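PDB 4MGQ: glycosyl hydrolase family 10 from Prevotella bryantii, which probably cleaves internal beta-1,4-xylosidic linkages of xylan as a whole enzyme, this chain being its calcium-bound carbohydrate-binding module. Local coordinates for residues A[17-22]-A[113-118]; A[34-39]-A[101-106]; A[54-59]-A[84-89]. One frame throughout, in Å; residues are numbered along the deposited sequence.

In the fold
All three contacts join antiparallel strands of one beta-sandwich. Contacts 1 and 3 share a sheet, with strands in the order 87-94, 48-57, 111-121, 17-24, 151-155, and their centres are about 10 Å apart. Contact 2 pairs strands 34-37 and 99-105 in the opposing sheet, its centre about 13 Å from that of contact 1 and about 18 Å from that of contact 3. Along the chain they are nested: contact 3 inside contact 2, contact 2 inside contact 1. Met115 and Ile21 of contact 1 pack on Leu35 of contact 2. Strand 111-121 thus contributes Met115 to the core and Asp116, which meets Arg54 of contact 3, to the calcium site.

Contact 1 (A[17-22]-A[113-118]); sequences HVLYIH and IWMDDV. With CA (calcium ion), chain B.
Tyr20 and Trp114 form an offset stack, the centroids of the tyrosine ring and the indole five-membered ring 4.7 Å apart and the planes at 25°. Tyr20 CD1 does the touching: it lies over one indole face, toward the rim, and comes to 3.2 Å from Trp114 NE1. The CG of Tyr20 is anti to the backbone N (chi1 168°), which lays its ring alongside the indole. Val18 CG2 meets the same indole near its plane, at Trp114 CD1. Both aromatic residues remain partly exposed, so this is the more open face of the sheet.

The residues on the other face are buried. Leu19 and Met115 run side by side, the leucine CD2 4.1 Å from the methionine CE, and Ile21 CB rests 3.7 Å from Ile113 CG2. These residues line the interior of the beta-sandwich, facing the opposing sheet, as expected for a carbohydrate-binding module of the CBM4/9 type. Four backbone bonds carry the antiparallel pairing; Ile21 N to Ile113 O is the straightest at 172°, Leu19 N to Met115 O the most bent.

At the His17 end of the pairing a calcium ion bridges the two strands. It takes His17 O at 2.3 Å and both carboxylate oxygens of Asp116, OD1 and OD2, each at 2.5 Å, so the aspartate is bidentate. Two waters also bind the ion, and Thr133 and Glu135 complete the site. Asp116 OD2 is also held by Arg54, a second-shell residue that helps to orient the carboxylate. On the solvent side Asp117 OD1 accepts a hydrogen bond from one of the metal-bound waters at 2.7 Å.

Contact 2 (A[34-39]-A[101-106]); sequences ELYVNP and QLRFEL
Strands 34-37 and 101-105 run antiparallel at 158° with their axes 4.7 Å apart, and Leu35-Phe104 and Val37-Leu102 are hydrogen-bonded pairs. They are the neighbouring strands 34-37 and 99-105 of one sheet of the beta-sandwich, and the two pairs contribute four backbone bonds, Phe104 N to Leu35 O being the shortest at 2.7 Å.

The side chains separate into an apolar and a polar face. On the apolar one, Val37 CG1 reaches both Leu102 CB and the edge of the Phe104 ring at CE1, while Leu35 CB lies against Phe104 CB and Leu106 CD1. All of these residues are buried, and Met115 of the other sheet packs on Phe104.

The polar face carries a salt-bridge network of Glu34, Arg103 and Glu105. Arg103 NH2 donates to Glu34 OE2 at 2.8 Å; the acceptor lies in the guanidinium plane but is met on its syn side, 28° out of the carboxylate plane. The second link, Arg103 NE to Glu34 OE1, is weak. That same NE also faces Glu105 OE2 at 3.4 Å, a salt bridge within 101-106. Tyr36 OH grips the other side of the acid, donating to Glu34 OE1 in a very short bond of 2.4 Å. Bent at its second torsion, Glu105 folds beside Glu34, so that its OE1 comes to 2.7 Å from Glu34 OE2; Arg103 may ease the closeness of the two acids.

Further along, Gln101 stacks its amide over one face of the Tyr36 ring, toward the rim, the planes 22° apart. On that same side Arg103 runs alongside, with CG 3.6 Å from Tyr36 CE1. At the far end Asn38 reaches across obliquely, placing its OD1 3.2 Å from Gln101 CG.

Contact 3 (A[54-59]-A[84-89]); sequences RVKTSA and TEWTTV
Thr84 meets Lys56 first: the lysine NZ donates to Thr84 O at 2.8 Å, and its charge has a second partner in Asp158. Thr84 CA also approaches Thr57 O at 3.1 Å in a CA-H...O contact, while its CG2 touches the carbonyl oxygen of Ser58. A water lies within hydrogen-bonding distance of Glu85 O, Val55 O and Thr87 OG1.

Trp86 is sandwiched. On one face Arg54 NH1 leads, lying over the centre of the indole with the guanidinium tilted against it; CZ is 3.9 Å from the centroid of the six-membered ring, 9° off the normal, a cation-pi contact. Lys56 CB covers the opposite face at 3.9 Å from the same centroid, a CH-pi contact. The extended Arg54 chain (chi2 177°, chi3 -176°) is anchored by Asp117 at NE and calcium ligand Asp116 at NH2, while Asp156 holds both NH1 and Trp86 NE1.

From Thr87 on, the backbones pair: Val55 N binds Thr87 O at 3.0 Å and Thr87 N returns to Val55 O. Val89 CG2 then packs on Val55 CG1, 3.9 Å away. Strand 87-94 is the outermost strand of its sheet; 48-57 lies between it and 111-121, whose Trp114 packs against Trp86.

Contact 1 (A[17-22]-A[113-118])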
loop_
_atom_site.group_PDB
_atom_site.type_symbol
_atom_site.label_atom_id
_atom_site.label_comp_id
_atom_site.label_asym_id
_atom_site.label_seq_id
_atom_site.Cartn_x
_atom_site.Cartn_y
_atom_site.Cartn_z
ATOM N N HIS A 17 -4.543 11.371 7.791
ATOM C CA HIS A 17 -4.029 10.159 8.437
ATOM C C HIS A 17 -3.504 9.191 7.398
ATOM O O HIS A 17 -4.014 9.121 6.274
ATOM C CB HIS A 17 -5.106 9.518 9.311
ATOM C CG HIS A 17 -5.598 10.436 10.386
ATOM N ND1 HIS A 17 -6.650 11.306 10.191
ATOM C CD2 HIS A 17 -5.136 10.675 11.636
ATOM C CE1 HIS A 17 -6.837 12.018 11.289
ATOM N NE2 HIS A 17 -5.928 11.660 12.178
ATOM N N VAL A 18 -2.452 8.465 7.770
ATOM C CA VAL A 18 -1.751 7.608 6.827
ATOM C C VAL A 18 -1.415 6.276 7.494
ATOM O O VAL A 18 -1.417 6.170 8.718
ATOM C CB VAL A 18 -0.451 8.276 6.310
ATOM C CG1 VAL A 18 -0.733 9.699 5.782
ATOM C CG2 VAL A 18 0.589 8.344 7.418
ATOM N N LEU A 19 -1.157 5.266 6.677
ATOM C CA LEU A 19 -0.626 4.000 7.164
ATOM C C LEU A 19 0.841 4.222 7.539
ATOM O O LEU A 19 1.591 4.849 6.791
ATOM C CB LEU A 19 -0.767 2.902 6.102
ATOM C CG LEU A 19 -0.217 1.501 6.435
ATOM C CD1 LEU A 19 -0.931 0.459 5.598
ATOM C CD2 LEU A 19 1.286 1.384 6.198
ATOM N N TYR A 20 1.240 3.692 8.690
ATOM C CA TYR A 20 2.606 3.859 9.176
ATOM C C TYR A 20 3.164 2.550 9.694
ATOM O O TYR A 20 2.547 1.899 10.526
ATOM C CB TYR A 20 2.644 4.901 10.283
ATOM C CG TYR A 20 3.944 4.950 11.051
ATOM C CD1 TYR A 20 5.132 5.290 10.419
ATOM C CD2 TYR A 20 3.976 4.686 12.414
ATOM C CE1 TYR A 20 6.321 5.360 11.117
ATOM C CE2 TYR A 20 5.174 4.745 13.128
ATOM C CZ TYR A 20 6.339 5.085 12.464
ATOM O OH TYR A 20 7.536 5.159 13.140
ATOM N N ILE A 21 4.341 2.179 9.205
ATOM C CA ILE A 21 5.048 1.027 9.750
ATOM C C ILE A 21 6.436 1.441 10.198
ATOM O O ILE A 21 7.258 1.862 9.379
ATOM C CB ILE A 21 5.176 -0.110 8.736
ATOM C CG1 ILE A 21 3.797 -0.679 8.403
ATOM C CG2 ILE A 21 6.098 -1.211 9.284
ATOM C CD1 ILE A 21 3.832 -1.696 7.297
ATOM N N HIS A 22 6.691 1.333 11.495
ATOM C CA HIS A 22 8.062 1.418 11.963
ATOM C C HIS A 22 8.711 0.067 11.706
ATOM O O HIS A 22 8.392 -0.921 12.363
ATOM C CB HIS A 22 8.167 1.776 13.434
ATOM C CG HIS A 22 9.582 1.795 13.918
ATOM N ND1 HIS A 22 10.528 2.644 13.389
ATOM C CD2 HIS A 22 10.231 1.025 14.823
ATOM C CE1 HIS A 22 11.691 2.427 13.978
ATOM N NE2 HIS A 22 11.538 1.448 14.851
ATOM N N ILE A 113 8.195 3.664 7.080
ATOM C CA ILE A 113 7.476 3.868 5.830
ATOM C C ILE A 113 6.070 4.370 6.154
ATOM O O ILE A 113 5.454 3.927 7.125
ATOM C CB ILE A 113 7.416 2.567 4.968
ATOM C CG1 ILE A 113 6.664 2.817 3.658
ATOM C CG2 ILE A 113 6.820 1.412 5.764
ATOM C CD1 ILE A 113 6.835 1.710 2.620
ATOM N N TRP A 114 5.616 5.342 5.373
ATOM C CA TRP A 114 4.249 5.857 5.428
ATOM C C TRP A 114 3.606 5.715 4.051
ATOM O O TRP A 114 4.259 5.933 3.031
ATOM C CB TRP A 114 4.212 7.336 5.840
ATOM C CG TRP A 114 4.817 7.701 7.170
ATOM C CD1 TRP A 114 4.153 7.912 8.342
ATOM C CD2 TRP A 114 6.207 7.949 7.447
ATOM N NE1 TRP A 114 5.039 8.273 9.335
ATOM C CE2 TRP A 114 6.305 8.295 8.811
ATOM C CE3 TRP A 114 7.376 7.909 6.673
ATOM C CZ2 TRP A 114 7.523 8.591 9.424
ATOM C CZ3 TRP A 114 8.587 8.210 7.283
ATOM C CH2 TRP A 114 8.649 8.545 8.645
ATOM N N MET A 115 2.329 5.346 4.011
ATOM C CA MET A 115 1.609 5.239 2.743
ATOM C C MET A 115 0.204 5.793 2.903
ATOM O O MET A 115 -0.367 5.739 3.990
ATOM C CB MET A 115 1.547 3.785 2.248
ATOM C CG MET A 115 2.867 3.292 1.678
ATOM S SD MET A 115 2.747 1.646 0.949
ATOM C CE MET A 115 2.643 0.678 2.438
ATOM N N ASP A 116 -0.352 6.313 1.814
ATOM C CA ASP A 116 -1.708 6.863 1.852
ATOM C C ASP A 116 -2.312 6.853 0.456
ATOM O O ASP A 116 -1.601 6.693 -0.549
ATOM C CB ASP A 116 -1.693 8.294 2.425
ATOM C CG ASP A 116 -3.062 8.756 2.928
ATOM O OD1 ASP A 116 -3.972 7.912 3.127
ATOM O OD2 ASP A 116 -3.207 9.977 3.155
ATOM N N ASP A 117 -3.633 7.011 0.402
ATOM C CA ASP A 117 -4.349 7.154 -0.860
ATOM C C ASP A 117 -4.073 5.981 -1.799
ATOM O O ASP A 117 -3.836 6.146 -2.996
ATOM C CB ASP A 117 -3.984 8.489 -1.491
ATOM C CG ASP A 117 -4.295 9.655 -0.567
ATOM O OD1 ASP A 117 -5.436 9.701 -0.062
ATOM O OD2 ASP A 117 -3.404 10.501 -0.318
ATOM N N VAL A 118 -4.113 4.781 -1.230
ATOM C CA VAL A 118 -3.831 3.568 -1.982
ATOM C C VAL A 118 -5.053 3.132 -2.783
ATOM O O VAL A 118 -6.137 2.923 -2.221
ATOM C CB VAL A 118 -3.409 2.423 -1.055
ATOM C CG1 VAL A 118 -2.974 1.205 -1.881
ATOM C CG2 VAL A 118 -2.293 2.880 -0.113
HETATM CA CA CA B . -5.365 9.506 4.401
HETATM O O HOH W 1 -6.673 9.765 2.385
HETATM O O HOH W 2 -5.278 11.916 4.034
#

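Contact 2 (A[34-39]-A[101-106])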
loop_
_atom_site.group_PDB
_atom_site.type_symbol
_atom_site.label_atom_id
_atom_site.label_comp_id
_atom_site.label_asym_id
_atom_site.label_seq_id
_atom_site.Cartn_x
_atom_site.Cartn_y
_atom_site.Cartn_z
ATOM N N GLU A 34 6.642 -8.604 5.796
ATOM C CA GLU A 34 5.666 -8.448 4.723
ATOM C C GLU A 34 4.387 -7.776 5.212
ATOM O O GLU A 34 3.944 -7.978 6.341
ATOM C CB GLU A 34 5.336 -9.807 4.081
ATOM C CG GLU A 34 6.523 -10.438 3.340
ATOM C CD GLU A 34 6.190 -11.733 2.597
ATOM O OE1 GLU A 34 5.036 -12.187 2.623
ATOM O OE2 GLU A 34 7.109 -12.311 1.978
ATOM N N LEU A 35 3.821 -6.974 4.318
ATOM C CA LEU A 35 2.547 -6.301 4.506
ATOM C C LEU A 35 1.604 -6.730 3.381
ATOM O O LEU A 35 1.985 -6.723 2.208
ATOM C CB LEU A 35 2.742 -4.783 4.504
ATOM C CG LEU A 35 1.487 -3.916 4.531
ATOM C CD1 LEU A 35 0.800 -4.023 5.878
ATOM C CD2 LEU A 35 1.838 -2.462 4.202
ATOM N N TYR A 36 0.373 -7.091 3.742
ATOM C CA TYR A 36 -0.578 -7.655 2.792
ATOM C C TYR A 36 -1.840 -6.835 2.654
ATOM O O TYR A 36 -2.352 -6.324 3.638
ATOM C CB TYR A 36 -1.004 -9.043 3.233
ATOM C CG TYR A 36 0.106 -10.043 3.364
ATOM C CD1 TYR A 36 1.183 -10.046 2.490
ATOM C CD2 TYR A 36 0.073 -10.984 4.368
ATOM C CE1 TYR A 36 2.200 -10.989 2.620
ATOM C CE2 TYR A 36 1.074 -11.913 4.509
ATOM C CZ TYR A 36 2.126 -11.920 3.631
ATOM O OH TYR A 36 3.115 -12.864 3.797
ATOM N N VAL A 37 -2.362 -6.767 1.439
ATOM C CA VAL A 37 -3.723 -6.268 1.229
ATOM C C VAL A 37 -4.355 -7.094 0.109
ATOM O O VAL A 37 -3.667 -7.506 -0.831
ATOM C CB VAL A 37 -3.727 -4.759 0.902
ATOM C CG1 VAL A 37 -3.113 -4.492 -0.459
ATOM C CG2 VAL A 37 -5.153 -4.192 0.989
ATOM N N ASN A 38 -5.647 -7.388 0.235
ATOM C CA ASN A 38 -6.339 -8.185 -0.772
ATOM C C ASN A 38 -7.305 -7.332 -1.589
ATOM O O ASN A 38 -8.197 -6.716 -1.010
ATOM C CB ASN A 38 -7.121 -9.331 -0.116
ATOM C CG ASN A 38 -6.236 -10.496 0.309
ATOM O OD1 ASN A 38 -5.049 -10.336 0.569
ATOM N ND2 ASN A 38 -6.823 -11.689 0.361
ATOM N N PRO A 39 -7.134 -7.303 -2.923
ATOM C CA PRO A 39 -8.097 -6.620 -3.795
ATOM C C PRO A 39 -9.495 -7.162 -3.559
ATOM O O PRO A 39 -9.647 -8.360 -3.315
ATOM C CB PRO A 39 -7.596 -6.945 -5.202
ATOM C CG PRO A 39 -6.121 -7.167 -5.016
ATOM C CD PRO A 39 -6.000 -7.848 -3.689
ATOM N N GLN A 101 -3.982 -11.446 -3.757
ATOM C CA GLN A 101 -3.285 -10.721 -2.698
ATOM C C GLN A 101 -2.124 -9.889 -3.254
ATOM O O GLN A 101 -1.478 -10.300 -4.214
ATOM C CB GLN A 101 -2.772 -11.705 -1.641
ATOM C CG GLN A 101 -2.086 -11.055 -0.451
ATOM C CD GLN A 101 -1.622 -12.064 0.590
ATOM O OE1 GLN A 101 -0.788 -12.917 0.313
ATOM N NE2 GLN A 101 -2.182 -11.975 1.785
ATOM N N LEU A 102 -1.886 -8.714 -2.670
ATOM C CA LEU A 102 -0.660 -7.958 -2.936
ATOM C C LEU A 102 0.273 -8.117 -1.752
ATOM O O LEU A 102 -0.091 -7.778 -0.626
ATOM C CB LEU A 102 -0.943 -6.464 -3.160
ATOM C CG LEU A 102 -1.826 -6.106 -4.350
ATOM C CD1 LEU A 102 -1.908 -4.579 -4.479
ATOM C CD2 LEU A 102 -1.305 -6.726 -5.615
ATOM N N ARG A 103 1.477 -8.615 -2.010
ATOM C CA ARG A 103 2.496 -8.753 -0.966
ATOM C C ARG A 103 3.508 -7.622 -1.055
ATOM O O ARG A 103 4.251 -7.555 -2.026
ATOM C CB ARG A 103 3.229 -10.097 -1.096
ATOM C CG ARG A 103 2.304 -11.327 -0.972
ATOM C CD ARG A 103 3.009 -12.631 -1.355
ATOM N NE ARG A 103 4.255 -12.804 -0.605
ATOM C CZ ARG A 103 5.231 -13.629 -0.984
ATOM N NH1 ARG A 103 5.103 -14.350 -2.096
ATOM N NH2 ARG A 103 6.340 -13.713 -0.269
ATOM N N PHE A 104 3.532 -6.746 -0.051
ATOM C CA PHE A 104 4.566 -5.718 0.044
ATOM C C PHE A 104 5.771 -6.333 0.753
ATOM O O PHE A 104 5.690 -6.703 1.922
ATOM C CB PHE A 104 4.061 -4.471 0.794
ATOM C CG PHE A 104 3.049 -3.652 0.025
ATOM C CD1 PHE A 104 1.767 -4.138 -0.214
ATOM C CD2 PHE A 104 3.369 -2.373 -0.425
ATOM C CE1 PHE A 104 0.828 -3.379 -0.911
ATOM C CE2 PHE A 104 2.426 -1.592 -1.117
ATOM C CZ PHE A 104 1.159 -2.098 -1.363
ATOM N N GLU A 105 6.880 -6.452 0.035
ATOM C CA GLU A 105 8.092 -7.078 0.567
ATOM C C GLU A 105 8.987 -6.030 1.201
ATOM O O GLU A 105 9.673 -5.287 0.496
ATOM C CB GLU A 105 8.831 -7.804 -0.547
ATOM C CG GLU A 105 7.979 -8.856 -1.234
ATOM C CD GLU A 105 7.558 -9.943 -0.272
ATOM O OE1 GLU A 105 8.452 -10.575 0.338
ATOM O OE2 GLU A 105 6.339 -10.153 -0.097
ATOM N N LEU A 106 8.972 -5.959 2.526
ATOM C CA LEU A 106 9.647 -4.885 3.234
ATOM C C LEU A 106 10.897 -5.355 3.968
ATOM O O LEU A 106 11.500 -4.581 4.702
ATOM C CB LEU A 106 8.700 -4.235 4.244
ATOM C CG LEU A 106 7.339 -3.749 3.735
ATOM C CD1 LEU A 106 6.506 -3.210 4.892
ATOM C CD2 LEU A 106 7.516 -2.687 2.672
#

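Contact 3 (A[54-59]-A[84-89])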
loop_
_atom_site.group_PDB
_atom_site.type_symbol
_atom_site.label_atom_id
_atom_site.label_comp_id
_atom_site.label_asym_id
_atom_site.label_seq_id
_atom_site.Cartn_x
_atom_site.Cartn_y
_atom_site.Cartn_z
ATOM N N ARG A 54 0.417 7.417 -2.447
ATOM C CA ARG A 54 1.564 8.262 -2.129
ATOM C C ARG A 54 2.362 7.561 -1.043
ATOM O O ARG A 54 1.803 6.844 -0.210
ATOM C CB ARG A 54 1.160 9.682 -1.702
ATOM C CG ARG A 54 0.248 9.794 -0.498
ATOM C CD ARG A 54 -0.020 11.278 -0.148
ATOM N NE ARG A 54 -0.816 11.357 1.065
ATOM C CZ ARG A 54 -0.526 12.122 2.113
ATOM N NH1 ARG A 54 0.530 12.927 2.083
ATOM N NH2 ARG A 54 -1.306 12.096 3.181
ATOM N N VAL A 55 3.674 7.770 -1.062
ATOM C CA VAL A 55 4.555 7.052 -0.158
ATOM C C VAL A 55 5.671 7.976 0.322
ATOM O O VAL A 55 6.063 8.909 -0.387
ATOM C CB VAL A 55 5.150 5.799 -0.842
ATOM C CG1 VAL A 55 6.042 6.197 -2.022
ATOM C CG2 VAL A 55 5.903 4.938 0.170
ATOM N N LYS A 56 6.165 7.709 1.522
ATOM C CA LYS A 56 7.281 8.432 2.117
ATOM C C LYS A 56 8.077 7.411 2.928
ATOM O O LYS A 56 7.496 6.561 3.595
ATOM C CB LYS A 56 6.759 9.592 2.986
ATOM C CG LYS A 56 7.794 10.331 3.837
ATOM C CD LYS A 56 7.081 11.248 4.840
ATOM C CE LYS A 56 8.044 11.812 5.880
ATOM N NZ LYS A 56 8.972 12.818 5.271
ATOM N N THR A 57 9.401 7.461 2.845
ATOM C CA THR A 57 10.230 6.571 3.656
ATOM C C THR A 57 11.339 7.376 4.310
ATOM O O THR A 57 11.607 8.491 3.883
ATOM C CB THR A 57 10.853 5.428 2.834
ATOM O OG1 THR A 57 11.369 5.943 1.601
ATOM C CG2 THR A 57 9.816 4.326 2.539
ATOM N N SER A 58 11.969 6.823 5.343
ATOM C CA SER A 58 13.038 7.550 6.033
ATOM C C SER A 58 14.351 7.426 5.262
ATOM O O SER A 58 15.320 8.124 5.555
ATOM C CB SER A 58 13.192 7.064 7.468
ATOM O OG SER A 58 13.356 5.658 7.519
ATOM N N ALA A 59 14.373 6.545 4.269
ATOM C CA ALA A 59 15.460 6.522 3.292
ATOM C C ALA A 59 14.946 6.126 1.922
ATOM O O ALA A 59 14.013 5.328 1.820
ATOM C CB ALA A 59 16.542 5.577 3.728
ATOM N N THR A 84 12.404 10.424 0.665
ATOM C CA THR A 84 12.153 10.926 2.008
ATOM C C THR A 84 11.105 12.043 2.042
ATOM O O THR A 84 10.787 12.559 3.110
ATOM C CB THR A 84 13.446 11.434 2.657
ATOM O OG1 THR A 84 14.021 12.440 1.819
ATOM C CG2 THR A 84 14.437 10.283 2.807
ATOM N N GLU A 85 10.576 12.402 0.876
ATOM C CA GLU A 85 9.447 13.323 0.786
ATOM C C GLU A 85 8.274 12.577 0.175
ATOM O O GLU A 85 8.485 11.659 -0.604
ATOM C CB GLU A 85 9.797 14.544 -0.070
ATOM C CG GLU A 85 11.006 15.313 0.427
ATOM C CD GLU A 85 10.764 15.950 1.777
ATOM O OE1 GLU A 85 9.606 16.337 2.053
ATOM O OE2 GLU A 85 11.724 16.061 2.568
ATOM N N TRP A 86 7.046 12.968 0.508
ATOM C CA TRP A 86 5.887 12.347 -0.137
ATOM C C TRP A 86 6.001 12.449 -1.653
ATOM O O TRP A 86 6.260 13.529 -2.188
ATOM C CB TRP A 86 4.577 13.002 0.299
ATOM C CG TRP A 86 4.089 12.676 1.668
ATOM C CD1 TRP A 86 4.048 13.516 2.742
ATOM C CD2 TRP A 86 3.524 11.438 2.107
ATOM N NE1 TRP A 86 3.506 12.878 3.828
ATOM C CE2 TRP A 86 3.166 11.601 3.464
ATOM C CE3 TRP A 86 3.274 10.212 1.485
ATOM C CZ2 TRP A 86 2.586 10.584 4.210
ATOM C CZ3 TRP A 86 2.699 9.198 2.231
ATOM C CH2 TRP A 86 2.360 9.389 3.577
ATOM N N THR A 87 5.832 11.324 -2.340
ATOM C CA THR A 87 5.702 11.331 -3.795
ATOM C C THR A 87 4.536 10.457 -4.204
ATOM O O THR A 87 4.156 9.548 -3.467
ATOM C CB THR A 87 6.952 10.805 -4.518
ATOM O OG1 THR A 87 7.188 9.442 -4.140
ATOM C CG2 THR A 87 8.174 11.651 -4.189
ATOM N N THR A 88 3.998 10.715 -5.395
ATOM C CA THR A 88 2.901 9.904 -5.914
ATOM C C THR A 88 3.416 8.783 -6.795
ATOM O O THR A 88 4.407 8.930 -7.512
ATOM C CB THR A 88 1.904 10.737 -6.712
ATOM O OG1 THR A 88 2.578 11.329 -7.825
ATOM C CG2 THR A 88 1.310 11.816 -5.831
ATOM N N VAL A 89 2.721 7.658 -6.719
ATOM C CA VAL A 89 3.074 6.435 -7.405
ATOM C C VAL A 89 1.926 6.039 -8.312
ATOM O O VAL A 89 0.766 6.119 -7.903
ATOM C CB VAL A 89 3.343 5.286 -6.396
ATOM C CG1 VAL A 89 3.358 3.917 -7.091
ATOM C CG2 VAL A 89 4.620 5.551 -5.608
HETATM O O HOH W 3 8.489 9.163 -1.790
#